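Local coordinates for protein aromatic-L-amino-acid decarboxylase (Catharanthus roseus, PDB 6EEW) that catalyses the pyridoxal 5'-phosphate-dependent decarboxylation of L-tryptophan to tryptamine and of L-5-hydroxytryptophan to serotonin, working as a homodimer, at residues K193-G198 with P217-L222; S106-L111 with R383-V388; K151-S156 with W331-H336; A31-D36 with P73-M78. One frame throughout, in Å; residues are numbered along the deposited sequence. Where two conformers were deposited one is given.

Contact 1. Residues K193-G198 with P217-L222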
loop_
_atom_site.group_PDB
_atom_site.type_symbol
_atom_site.label_atom_id
_atom_site.label_comp_id
_atom_site.label_asym_id
_atom_site.label_seq_id
_atom_site.Cartn_x
_atom_site.Cartn_y
_atom_site.Cartn_z
ATOM N N LYS A 193 11.078 26.313 -10.615
ATOM C CA LYS A 193 12.096 26.885 -9.738
ATOM C C LYS A 193 12.410 26.021 -8.525
ATOM O O LYS A 193 13.412 26.279 -7.849
ATOM C CB LYS A 193 11.646 28.264 -9.243
ATOM C CG LYS A 193 11.460 29.260 -10.358
ATOM C CD LYS A 193 10.998 30.615 -9.855
ATOM C CE LYS A 193 10.840 31.581 -11.017
ATOM N NZ LYS A 193 10.445 32.946 -10.578
ATOM N N LEU A 194 11.582 25.021 -8.226
ATOM C CA LEU A 194 11.667 24.299 -6.960
ATOM C C LEU A 194 12.766 23.242 -7.021
ATOM O O LEU A 194 12.761 22.375 -7.904
ATOM C CB LEU A 194 10.317 23.664 -6.635
ATOM C CG LEU A 194 9.132 24.626 -6.769
ATOM C CD1 LEU A 194 7.846 23.987 -6.252
ATOM C CD2 LEU A 194 9.400 25.961 -6.084
ATOM N N VAL A 195 13.701 23.304 -6.077
ATOM C CA VAL A 195 14.849 22.406 -6.048
ATOM C C VAL A 195 14.728 21.476 -4.853
ATOM O O VAL A 195 14.392 21.908 -3.743
ATOM C CB VAL A 195 16.175 23.184 -5.994
ATOM C CG1 VAL A 195 17.361 22.215 -5.958
ATOM C CG2 VAL A 195 16.266 24.107 -7.184
ATOM N N CYS A 196 15.008 20.197 -5.082
ATOM C CA CYS A 196 15.022 19.189 -4.037
ATOM C C CYS A 196 16.451 18.705 -3.854
ATOM O O CYS A 196 17.202 18.604 -4.830
ATOM C CB CYS A 196 14.126 17.996 -4.383
ATOM S SG CYS A 196 12.362 18.351 -4.503
ATOM N N TYR A 197 16.817 18.399 -2.604
ATOM C CA TYR A 197 18.170 18.007 -2.240
ATOM C C TYR A 197 18.147 16.647 -1.547
ATOM O O TYR A 197 17.269 16.376 -0.719
ATOM C CB TYR A 197 18.820 19.058 -1.322
ATOM C CG TYR A 197 18.786 20.481 -1.860
ATOM C CD1 TYR A 197 17.716 21.323 -1.594
ATOM C CD2 TYR A 197 19.836 20.984 -2.613
ATOM C CE1 TYR A 197 17.688 22.625 -2.082
ATOM C CE2 TYR A 197 19.822 22.288 -3.102
ATOM C CZ TYR A 197 18.745 23.103 -2.831
ATOM O OH TYR A 197 18.729 24.391 -3.319
ATOM N N GLY A 198 19.079 15.776 -1.924
ATOM C CA GLY A 198 19.247 14.502 -1.239
ATOM C C GLY A 198 20.684 14.032 -1.313
ATOM O O GLY A 198 21.411 14.363 -2.250
ATOM N N PRO A 217 13.581 17.632 -13.997
ATOM C CA PRO A 217 14.751 16.743 -13.906
ATOM C C PRO A 217 16.002 17.420 -13.371
ATOM O O PRO A 217 16.699 16.840 -12.528
ATOM C CB PRO A 217 14.934 16.286 -15.356
ATOM C CG PRO A 217 13.535 16.268 -15.895
ATOM C CD PRO A 217 12.819 17.421 -15.240
ATOM N N ASN A 218 16.305 18.633 -13.839
ATOM C CA ASN A 218 17.495 19.356 -13.415
ATOM C C ASN A 218 17.369 20.000 -12.041
ATOM O O ASN A 218 18.357 20.560 -11.555
ATOM C CB ASN A 218 17.857 20.425 -14.448
ATOM C CG ASN A 218 18.443 19.837 -15.703
ATOM O OD1 ASN A 218 19.077 18.780 -15.658
ATOM N ND2 ASN A 218 18.239 20.510 -16.837
ATOM N N ASN A 219 16.207 19.937 -11.394
ATOM C CA ASN A 219 16.048 20.514 -10.068
ATOM C C ASN A 219 16.098 19.460 -8.965
ATOM O O ASN A 219 15.723 19.748 -7.820
ATOM C CB ASN A 219 14.746 21.310 -9.986
ATOM C CG ASN A 219 14.764 22.540 -10.871
ATOM O OD1 ASN A 219 15.783 22.873 -11.469
ATOM N ND2 ASN A 219 13.641 23.247 -10.922
ATOM N N ILE A 220 16.552 18.253 -9.290
ATOM C CA ILE A 220 16.780 17.177 -8.333
ATOM C C ILE A 220 18.287 17.085 -8.139
ATOM O O ILE A 220 19.003 16.712 -9.073
ATOM C CB ILE A 220 16.210 15.846 -8.839
ATOM C CG1 ILE A 220 14.706 15.961 -9.105
ATOM C CG2 ILE A 220 16.484 14.733 -7.846
ATOM C CD1 ILE A 220 14.079 14.694 -9.694
ATOM N N ARG A 221 18.783 17.458 -6.952
ATOM C CA ARG A 221 20.213 17.622 -6.701
ATOM C C ARG A 221 20.705 16.632 -5.649
ATOM O O ARG A 221 20.198 16.610 -4.518
ATOM C CB ARG A 221 20.516 19.066 -6.305
ATOM C CG ARG A 221 19.985 20.074 -7.337
ATOM C CD ARG A 221 20.632 21.439 -7.183
ATOM N NE ARG A 221 22.069 21.364 -7.407
ATOM C CZ ARG A 221 22.933 22.282 -6.991
ATOM N NH1 ARG A 221 22.501 23.343 -6.326
ATOM N NH2 ARG A 221 24.232 22.139 -7.235
ATOM N N LEU A 222 21.697 15.818 -6.026
ATOM C CA LEU A 222 22.357 14.893 -5.110
ATOM C C LEU A 222 23.617 15.536 -4.522
ATOM O O LEU A 222 24.547 15.897 -5.254
ATOM C CB LEU A 222 22.721 13.595 -5.831
ATOM C CG LEU A 222 21.667 12.671 -6.446
ATOM C CD1 LEU A 222 22.395 11.444 -6.989
ATOM C CD2 LEU A 222 20.597 12.269 -5.447
#
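Strands 194-198 and 220-222 pair in parallel, Cys196 beside Ile220 and Tyr197 beside Arg221. Cys196 N gives to Asn219 O at 2.9 Å, Arg221 N gives to Cys196 O at 2.9 Å, and Gly198 N gives to Arg221 O at 2.9 Å. The short strand axes run 4.9 Å apart, with their directions 25° from parallel. Ahead of this regular part, Asn219 ND2 adds only a weak bond to Leu194 O. Arg221 has the long side-chain run across the pair. Its CB lies near Cys196 O and, obliquely, beside the Tyr197 ring. CG, anti to the carbonyl carbon (chi1 -54°), and then CD run past the Val195 methyl CG1, with Arg221 CD 3.6 Å from Val195 CG1. Val195 CG1 touches both the arginine stem and the phenol ring, resting over one face of Tyr197, displaced toward its rim. A bend at chi3 (62°) then leads the guanidinium to Asp245, where Arg221 NH1 makes a salt bridge to the carboxylate oxygen that is also bonded to Tyr197 OH. On the other face of the sheet, Cys196, Ile220 and Leu222 point toward helix 206-212 and the loop carrying His203, a residue that binds L-tryptophan. The two strands and that helix form a β-α-β unit, with 220-223 at the edge of the seven-stranded sheet, 251-258 beyond strand 194-199, and helix 235-247 against the Arg221 and Tyr197 face.

Contact 2. Residues S106-L111 with R383-V388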
loop_
_atom_site.group_PDB
_atom_site.type_symbol
_atom_site.label_atom_id
_atom_site.label_comp_id
_atom_site.label_asym_id
_atom_site.label_seq_id
_atom_site.Cartn_x
_atom_site.Cartn_y
_atom_site.Cartn_z
ATOM N N SER A 106 7.419 -11.034 14.146
ATOM C CA SER A 106 7.074 -11.498 15.485
ATOM C C SER A 106 5.670 -12.089 15.452
ATOM O O SER A 106 4.803 -11.616 14.715
ATOM C CB SER A 106 7.122 -10.371 16.517
ATOM O OG SER A 106 6.038 -9.472 16.312
ATOM N N SER A 107 5.424 -13.069 16.319
ATOM C CA SER A 107 4.105 -13.683 16.328
ATOM C C SER A 107 3.017 -12.691 16.723
ATOM O O SER A 107 1.895 -12.771 16.207
ATOM C CB SER A 107 4.093 -14.901 17.247
ATOM O OG SER A 107 4.448 -14.547 18.555
ATOM N N ALA A 108 3.313 -11.748 17.622
ATOM C CA ALA A 108 2.305 -10.740 17.957
ATOM C C ALA A 108 1.866 -9.994 16.707
ATOM O O ALA A 108 0.664 -9.777 16.485
ATOM C CB ALA A 108 2.829 -9.761 19.005
ATOM N N ALA A 109 2.827 -9.632 15.855
ATOM C CA ALA A 109 2.489 -8.921 14.628
ATOM C C ALA A 109 1.717 -9.817 13.671
ATOM O O ALA A 109 0.821 -9.350 12.963
ATOM C CB ALA A 109 3.752 -8.386 13.958
ATOM N N PHE A 110 2.056 -11.102 13.616
ATOM C CA PHE A 110 1.318 -12.003 12.741
ATOM C C PHE A 110 -0.129 -12.136 13.184
ATOM O O PHE A 110 -1.037 -12.208 12.346
ATOM C CB PHE A 110 1.979 -13.371 12.699
ATOM C CG PHE A 110 1.477 -14.226 11.596
ATOM C CD1 PHE A 110 1.885 -13.995 10.290
ATOM C CD2 PHE A 110 0.586 -15.257 11.850
ATOM C CE1 PHE A 110 1.416 -14.794 9.249
ATOM C CE2 PHE A 110 0.113 -16.062 10.816
ATOM C CZ PHE A 110 0.531 -15.834 9.520
ATOM N N LEU A 111 -0.363 -12.183 14.496
ATOM C CA LEU A 111 -1.730 -12.163 14.985
ATOM C C LEU A 111 -2.424 -10.882 14.554
ATOM O O LEU A 111 -3.587 -10.906 14.138
ATOM C CB LEU A 111 -1.741 -12.287 16.503
ATOM C CG LEU A 111 -1.124 -13.580 17.053
ATOM C CD1 LEU A 111 -1.310 -13.647 18.551
ATOM C CD2 LEU A 111 -1.739 -14.789 16.381
ATOM N N ARG A 383 2.167 -3.798 22.970
ATOM C CA ARG A 383 1.580 -4.378 24.174
ATOM C C ARG A 383 2.173 -5.744 24.515
ATOM O O ARG A 383 2.293 -6.080 25.696
ATOM C CB ARG A 383 0.064 -4.492 24.032
ATOM C CG ARG A 383 -0.648 -3.166 24.128
ATOM C CD ARG A 383 -2.135 -3.362 24.409
ATOM N NE ARG A 383 -2.365 -3.944 25.719
ATOM C CZ ARG A 383 -3.559 -4.316 26.180
ATOM N NH1 ARG A 383 -4.657 -4.189 25.434
ATOM N NH2 ARG A 383 -3.657 -4.804 27.390
ATOM N N SER A 384 2.548 -6.536 23.507
ATOM C CA SER A 384 2.945 -7.910 23.774
ATOM C C SER A 384 4.399 -8.023 24.207
ATOM O O SER A 384 4.756 -8.979 24.903
ATOM C CB SER A 384 2.696 -8.762 22.531
ATOM O OG SER A 384 1.403 -8.510 21.993
ATOM N N TYR A 385 5.248 -7.072 23.816
ATOM C CA TYR A 385 6.657 -7.133 24.164
ATOM C C TYR A 385 7.114 -6.063 25.144
ATOM O O TYR A 385 7.959 -6.358 25.999
ATOM C CB TYR A 385 7.508 -7.086 22.888
ATOM C CG TYR A 385 7.139 -8.247 21.989
ATOM C CD1 TYR A 385 7.009 -9.531 22.516
ATOM C CD2 TYR A 385 6.876 -8.071 20.638
ATOM C CE1 TYR A 385 6.654 -10.607 21.715
ATOM C CE2 TYR A 385 6.523 -9.143 19.830
ATOM C CZ TYR A 385 6.415 -10.409 20.368
ATOM O OH TYR A 385 6.053 -11.477 19.568
ATOM N N GLY A 386 6.565 -4.852 25.100
ATOM C CA GLY A 386 7.059 -3.836 25.999
ATOM C C GLY A 386 8.271 -3.116 25.455
ATOM O O GLY A 386 9.081 -3.683 24.704
ATOM N N VAL A 387 8.386 -1.844 25.838
ATOM C CA VAL A 387 9.512 -1.019 25.414
ATOM C C VAL A 387 10.842 -1.660 25.785
ATOM O O VAL A 387 11.790 -1.651 24.985
ATOM C CB VAL A 387 9.380 0.383 26.024
ATOM C CG1 VAL A 387 10.546 1.247 25.599
ATOM C CG2 VAL A 387 8.055 0.990 25.575
ATOM N N VAL A 388 10.941 -2.229 26.988
ATOM C CA VAL A 388 12.219 -2.789 27.427
ATOM C C VAL A 388 12.655 -3.901 26.482
ATOM O O VAL A 388 13.787 -3.907 25.988
ATOM C CB VAL A 388 12.140 -3.269 28.891
ATOM C CG1 VAL A 388 13.477 -3.836 29.348
ATOM C CG2 VAL A 388 11.755 -2.130 29.821
#
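Tyr385 points its hydroxyl at the first turn of helix 107-119, where Ala108 N gives Tyr385 OH a long, weak hydrogen bond of 3.4 Å, although it is nearly straight (166°). Ser107 OG also lies near that hydroxyl, but its hydrogen bond goes to Gln30 of the second subunit. Van der Waals contact does more. Ser106 CB is 3.4 Å from Tyr385 OH, while Ser106 OG sits at the edge of the ring, in its plane, 3.6 Å from Tyr385 CE2. Ala108 CB comes to the ring obliquely, 3.8 Å from Tyr385 CE2, and also nears Ser384, whose deposited alternatives leave the details there doubtful. The motif at the ring edge is a helix N-cap. Ser106 OG, turned between its own backbone N and carbonyl carbon (chi1 71°), accepts from Ala109 N at 3.2 Å and is also bonded to Leu322 O. The short segments of helix 107-119 and helix 375-409 run at 140° to each other, axes 10.4 Å apart, a distance spanned by the tyrosine. The second subunit adds to the contact: its Phe19 meets the Tyr385 ring edge-to-face and its Pro21 packs on Ser106; its Asp80 and Glu72 form salt bridges with neighbouring Arg383.

Contact 3. Residues K151-S156 with W331-H336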
loop_
_atom_site.group_PDB
_atom_site.type_symbol
_atom_site.label_atom_id
_atom_site.label_comp_id
_atom_site.label_asym_id
_atom_site.label_seq_id
_atom_site.Cartn_x
_atom_site.Cartn_y
_atom_site.Cartn_z
ATOM N N LYS A 151 6.049 17.199 21.489
ATOM C CA LYS A 151 4.596 17.182 21.369
ATOM C C LYS A 151 4.113 17.735 20.031
ATOM O O LYS A 151 2.947 17.540 19.669
ATOM C CB LYS A 151 3.972 17.957 22.532
ATOM C CG LYS A 151 3.664 17.108 23.774
ATOM C CD LYS A 151 2.412 16.246 23.547
ATOM C CE LYS A 151 1.971 15.503 24.814
ATOM N NZ LYS A 151 2.958 14.464 25.273
ATOM N N SER A 152 4.965 18.439 19.299
ATOM C CA SER A 152 4.572 18.989 18.014
ATOM C C SER A 152 4.411 17.921 16.936
ATOM O O SER A 152 3.986 18.250 15.822
ATOM C CB SER A 152 5.595 20.039 17.580
ATOM O OG SER A 152 6.906 19.498 17.579
ATOM N N PHE A 153 4.709 16.658 17.240
ATOM C CA PHE A 153 4.490 15.549 16.319
ATOM C C PHE A 153 3.352 14.637 16.769
ATOM O O PHE A 153 3.199 13.543 16.215
ATOM C CB PHE A 153 5.770 14.722 16.155
ATOM C CG PHE A 153 6.886 15.456 15.459
ATOM C CD1 PHE A 153 6.948 15.469 14.063
ATOM C CD2 PHE A 153 7.865 16.127 16.192
ATOM C CE1 PHE A 153 7.967 16.134 13.387
ATOM C CE2 PHE A 153 8.896 16.795 15.537
ATOM C CZ PHE A 153 8.944 16.804 14.118
ATOM N N MET A 154 2.594 15.024 17.793
ATOM C CA MET A 154 1.606 14.141 18.393
ATOM C C MET A 154 0.203 14.689 18.221
ATOM O O MET A 154 -0.026 15.903 18.279
ATOM C CB MET A 154 1.872 13.934 19.896
ATOM C CG MET A 154 3.226 13.400 20.184
ATOM S SD MET A 154 3.531 13.167 21.941
ATOM C CE MET A 154 5.246 12.663 21.849
ATOM N N PHE A 155 -0.742 13.764 18.067
ATOM C CA PHE A 155 -2.147 14.142 18.026
ATOM C C PHE A 155 -2.567 14.776 19.347
ATOM O O PHE A 155 -3.334 15.747 19.364
ATOM C CB PHE A 155 -3.006 12.910 17.717
ATOM C CG PHE A 155 -2.929 12.447 16.288
ATOM C CD1 PHE A 155 -3.581 13.152 15.274
ATOM C CD2 PHE A 155 -2.200 11.320 15.948
ATOM C CE1 PHE A 155 -3.521 12.732 13.944
ATOM C CE2 PHE A 155 -2.133 10.895 14.627
ATOM C CZ PHE A 155 -2.804 11.601 13.620
ATOM N N SER A 156 -2.075 14.236 20.470
ATOM C CA SER A 156 -2.322 14.859 21.768
ATOM C C SER A 156 -1.736 16.264 21.854
ATOM O O SER A 156 -2.201 17.067 22.668
ATOM C CB SER A 156 -1.752 13.991 22.895
ATOM O OG SER A 156 -0.365 13.779 22.715
ATOM N N TRP A 331 5.423 10.778 10.710
ATOM C CA TRP A 331 5.003 11.880 11.549
ATOM C C TRP A 331 5.237 13.202 10.830
ATOM O O TRP A 331 6.242 13.380 10.122
ATOM C CB TRP A 331 5.756 11.883 12.874
ATOM C CG TRP A 331 5.468 10.753 13.808
ATOM C CD1 TRP A 331 4.561 10.728 14.835
ATOM C CD2 TRP A 331 6.142 9.498 13.840
ATOM N NE1 TRP A 331 4.637 9.523 15.507
ATOM C CE2 TRP A 331 5.601 8.753 14.910
ATOM C CE3 TRP A 331 7.157 8.931 13.067
ATOM C CZ2 TRP A 331 6.028 7.473 15.209
ATOM C CZ3 TRP A 331 7.571 7.657 13.356
ATOM C CH2 TRP A 331 7.005 6.934 14.419
ATOM N N VAL A 332 4.326 14.141 11.059
ATOM C CA VAL A 332 4.375 15.453 10.436
ATOM C C VAL A 332 4.067 16.494 11.497
ATOM O O VAL A 332 3.121 16.342 12.284
ATOM C CB VAL A 332 3.409 15.566 9.246
ATOM C CG1 VAL A 332 3.448 16.956 8.690
ATOM C CG2 VAL A 332 3.819 14.581 8.186
ATOM N N LYS A 333 4.879 17.549 11.516
ATOM C CA LYS A 333 4.753 18.582 12.530
ATOM C C LYS A 333 3.587 19.511 12.225
ATOM O O LYS A 333 2.974 20.056 13.155
ATOM C CB LYS A 333 6.067 19.359 12.635
ATOM C CG LYS A 333 6.168 20.279 13.836
ATOM C CD LYS A 333 7.597 20.776 14.004
ATOM C CE LYS A 333 8.034 21.603 12.814
ATOM N NZ LYS A 333 9.470 21.980 12.926
ATOM N N GLN A 334 3.271 19.710 10.941
ATOM C CA GLN A 334 2.141 20.537 10.527
ATOM C C GLN A 334 1.221 19.713 9.628
ATOM O O GLN A 334 1.297 19.796 8.390
ATOM C CB GLN A 334 2.622 21.806 9.836
ATOM C CG GLN A 334 3.273 22.782 10.795
ATOM C CD GLN A 334 3.625 24.092 10.126
ATOM O OE1 GLN A 334 4.621 24.187 9.405
ATOM N NE2 GLN A 334 2.809 25.118 10.365
ATOM N N PRO A 335 0.348 18.895 10.210
ATOM C CA PRO A 335 -0.567 18.107 9.365
ATOM C C PRO A 335 -1.329 18.952 8.357
ATOM O O PRO A 335 -1.502 18.503 7.224
ATOM C CB PRO A 335 -1.497 17.439 10.388
ATOM C CG PRO A 335 -0.689 17.344 11.620
ATOM C CD PRO A 335 0.185 18.576 11.640
ATOM N N HIS A 336 -1.745 20.174 8.707
ATOM C CA HIS A 336 -2.562 20.951 7.785
ATOM C C HIS A 336 -1.848 21.189 6.458
ATOM O O HIS A 336 -2.502 21.290 5.415
ATOM C CB HIS A 336 -2.978 22.274 8.422
ATOM C CG HIS A 336 -1.880 23.289 8.464
ATOM N ND1 HIS A 336 -1.819 24.358 7.595
ATOM C CD2 HIS A 336 -0.798 23.395 9.271
ATOM C CE1 HIS A 336 -0.742 25.077 7.863
ATOM N NE2 HIS A 336 -0.110 24.515 8.877
#
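Ser152 O has one polar contact with Lys333, a CA-H that points at it, with Lys333 CA 3.4 Å from Ser152 O and an angle of 150° at the hydrogen. Lys333 CG merely packs close by, 3.8 Å from Ser152 CB, so the aliphatic stem of the lysine runs alongside the serine. That stem is turned with CG anti to the backbone N (chi1 -168°), which brings CG over one face of the Phe153 ring. Phe153 CE1 is 3.8 Å from Lys333 CB, the two side chains crossing at a slant. Beyond CD the lysine bends at chi3 and leaves the contact: Lys333 NZ hydrogen-bonds to the carbonyl oxygens of Val310 and Glu308. On the other flank the Trp331 side chain crosses Phe153 at about a right angle. Phe153 CD1 is 4.0 Å from Trp331 CB, and Phe153 O lies at the edge of the indole, 3.4 Å from Trp331 CD1. The indole N-H is used elsewhere, by Met140 O of helix 130-146. The contact joins the end of strand 328-332 to the 3-10 turn that follows helix 130-146 and precedes strand 160-164, its neighbour in the sheet. No conventional hydrogen bond crosses here: between the segments there is apolar packing and one CA-H...O contact, while Asp141 holds the backbone N-H groups of Phe155 and Ser156, and main-chain carbonyls satisfy the lysine and indole nitrogens.

Contact 4. Residues A31-D36 with P73-M78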
loop_
_atom_site.group_PDB
_atom_site.type_symbol
_atom_site.label_atom_id
_atom_site.label_comp_id
_atom_site.label_asym_id
_atom_site.label_seq_id
_atom_site.Cartn_x
_atom_site.Cartn_y
_atom_site.Cartn_z
ATOM N N ALA A 31 -7.651 -22.744 7.672
ATOM C CA ALA A 31 -6.715 -21.825 8.305
ATOM C C ALA A 31 -5.851 -22.543 9.340
ATOM O O ALA A 31 -4.647 -22.283 9.428
ATOM C CB ALA A 31 -7.466 -20.649 8.930
ATOM N N HIS A 32 -6.431 -23.449 10.131
ATOM C CA HIS A 32 -5.591 -24.225 11.039
ATOM C C HIS A 32 -4.514 -24.971 10.260
ATOM O O HIS A 32 -3.339 -25.026 10.676
ATOM C CB HIS A 32 -6.434 -25.217 11.848
ATOM C CG HIS A 32 -7.175 -24.605 12.997
ATOM N ND1 HIS A 32 -6.620 -23.653 13.820
ATOM C CD2 HIS A 32 -8.413 -24.849 13.492
ATOM C CE1 HIS A 32 -7.495 -23.306 14.747
ATOM N NE2 HIS A 32 -8.593 -24.017 14.572
ATOM N N ARG A 33 -4.904 -25.558 9.125
ATOM C CA ARG A 33 -3.934 -26.292 8.320
ATOM C C ARG A 33 -2.815 -25.377 7.848
ATOM O O ARG A 33 -1.634 -25.755 7.866
ATOM C CB ARG A 33 -4.625 -26.955 7.130
ATOM C CG ARG A 33 -3.641 -27.584 6.169
ATOM C CD ARG A 33 -4.304 -28.264 4.998
ATOM N NE ARG A 33 -3.280 -28.866 4.155
ATOM C CZ ARG A 33 -3.525 -29.674 3.130
ATOM N NH1 ARG A 33 -4.777 -29.981 2.811
ATOM N NH2 ARG A 33 -2.516 -30.180 2.429
ATOM N N MET A 34 -3.163 -24.155 7.445
ATOM C CA MET A 34 -2.128 -23.231 6.991
ATOM C C MET A 34 -1.226 -22.782 8.137
ATOM O O MET A 34 -0.038 -22.509 7.923
ATOM C CB MET A 34 -2.749 -22.006 6.330
ATOM C CG MET A 34 -1.710 -21.043 5.759
ATOM S SD MET A 34 -0.768 -21.797 4.403
ATOM C CE MET A 34 -1.932 -21.669 3.050
ATOM N N VAL A 35 -1.783 -22.641 9.341
ATOM C CA VAL A 35 -0.964 -22.314 10.501
ATOM C C VAL A 35 0.074 -23.395 10.730
ATOM O O VAL A 35 1.249 -23.111 10.993
ATOM C CB VAL A 35 -1.840 -22.102 11.745
ATOM C CG1 VAL A 35 -0.969 -22.129 12.994
ATOM C CG2 VAL A 35 -2.574 -20.777 11.641
ATOM N N ASP A 36 -0.350 -24.653 10.672
ATOM C CA ASP A 36 0.621 -25.724 10.877
ATOM C C ASP A 36 1.678 -25.705 9.777
ATOM O O ASP A 36 2.874 -25.884 10.046
ATOM C CB ASP A 36 -0.085 -27.078 10.941
ATOM C CG ASP A 36 -0.859 -27.267 12.234
ATOM O OD1 ASP A 36 -0.435 -26.712 13.261
ATOM O OD2 ASP A 36 -1.902 -27.953 12.229
ATOM N N PRO A 73 -8.339 -29.181 -5.838
ATOM C CA PRO A 73 -8.305 -29.509 -4.408
ATOM C C PRO A 73 -7.139 -28.834 -3.704
ATOM O O PRO A 73 -6.071 -28.610 -4.282
ATOM C CB PRO A 73 -8.167 -31.038 -4.393
ATOM C CG PRO A 73 -7.565 -31.383 -5.723
ATOM C CD PRO A 73 -8.032 -30.339 -6.697
ATOM N N LEU A 74 -7.369 -28.453 -2.448
ATOM C CA LEU A 74 -6.333 -27.723 -1.727
ATOM C C LEU A 74 -5.063 -28.552 -1.589
ATOM O O LEU A 74 -3.967 -27.990 -1.580
ATOM C CB LEU A 74 -6.845 -27.273 -0.357
ATOM C CG LEU A 74 -5.897 -26.442 0.508
ATOM C CD1 LEU A 74 -5.476 -25.210 -0.234
ATOM C CD2 LEU A 74 -6.582 -26.040 1.794
ATOM N N ASP A 75 -5.186 -29.885 -1.523
ATOM C CA ASP A 75 -4.008 -30.746 -1.426
ATOM C C ASP A 75 -3.069 -30.541 -2.606
ATOM O O ASP A 75 -1.847 -30.448 -2.431
ATOM C CB ASP A 75 -4.432 -32.213 -1.345
ATOM C CG ASP A 75 -5.138 -32.550 -0.049
ATOM O OD1 ASP A 75 -5.151 -31.694 0.858
ATOM O OD2 ASP A 75 -5.701 -33.665 0.052
ATOM N N ASP A 76 -3.618 -30.471 -3.820
ATOM C CA ASP A 76 -2.773 -30.240 -4.988
ATOM C C ASP A 76 -2.074 -28.888 -4.897
ATOM O O ASP A 76 -0.885 -28.770 -5.220
ATOM C CB ASP A 76 -3.608 -30.325 -6.266
ATOM C CG ASP A 76 -4.094 -31.735 -6.561
ATOM O OD1 ASP A 76 -3.619 -32.687 -5.901
ATOM O OD2 ASP A 76 -4.952 -31.891 -7.459
ATOM N N ILE A 77 -2.792 -27.864 -4.433
ATOM C CA ILE A 77 -2.224 -26.525 -4.343
ATOM C C ILE A 77 -1.082 -26.498 -3.339
ATOM O O ILE A 77 -0.022 -25.920 -3.593
ATOM C CB ILE A 77 -3.315 -25.511 -3.966
ATOM C CG1 ILE A 77 -4.443 -25.528 -5.004
ATOM C CG2 ILE A 77 -2.700 -24.122 -3.812
ATOM C CD1 ILE A 77 -5.558 -24.552 -4.705
ATOM N N MET A 78 -1.301 -27.085 -2.163
ATOM C CA MET A 78 -0.252 -27.142 -1.154
ATOM C C MET A 78 0.960 -27.893 -1.684
ATOM O O MET A 78 2.110 -27.489 -1.450
ATOM C CB MET A 78 -0.793 -27.804 0.106
ATOM C CG MET A 78 -1.926 -27.031 0.754
ATOM S SD MET A 78 -1.374 -25.454 1.433
ATOM C CE MET A 78 -1.270 -24.459 -0.046
#
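Arg33 reaches across from helix 24-44 to Asp75 on the solvent-exposed side of this contact, while Met34 and Met78 meet on its buried side. The short bond is on the exposed side. An extended chain with CG anti to the backbone N (chi1 173°) carries the guanidinium across, and Arg33 NH1 meets Asp75 OD1 at 2.6 Å in a nearly straight salt-bridge bond (174°). The carboxylate oxygen sits at the edge of the guanidinium, close to its plane, and is approached nearly along its C-O axis. One N-H makes the bond, and the two planes are 56° apart, so the groups do not form a coplanar, two-bond pair. Met78 CG lies over one face of the guanidinium, toward its rim, 3.6 Å from Arg33 NH2. The buried methionines, both bent twice along their chains, meet loosely, crossing at a slant with Met34 CE 4.2 Å from Met78 SD. The short helix axes here remain 13.0 Å apart and run nearly parallel, so long side chains do the bridging. Both helices also pack on the second subunit, Met34 on its Leu111 and Ile77 on its Ser384, while His32 meets His32 of the second subunit. Asp75 stands in the first turn of helix 74-85, whose N-terminal end would probably favour the charged carboxylate; water would probably weaken the exposed ion pair, whereas the methionine meeting is shielded from it.

Overall arrangement
Along the chain contact 4 closes first; contact 2 then encloses contact 3, which encloses contact 1. Contacts 1 and 3 reach the same seven-stranded sheet of the pyridoxal-phosphate-dependent fold, at its 220-223 edge and near its 160-164 edge, with centres 27 Å apart. Contact 2 joins helices 107-119 and 375-409 on the other side of the chain's centre from contact 1, with centres 41 Å apart. Contacts 4 and 1 have centres 51 Å apart, but the nearest atoms of contact 4 come within about 5 Å of contact 2. Contacts 2, 3 and 4 touch the second subunit, and 4 packs on residues of its contact 2, so the N-terminal helices help join the homodimer.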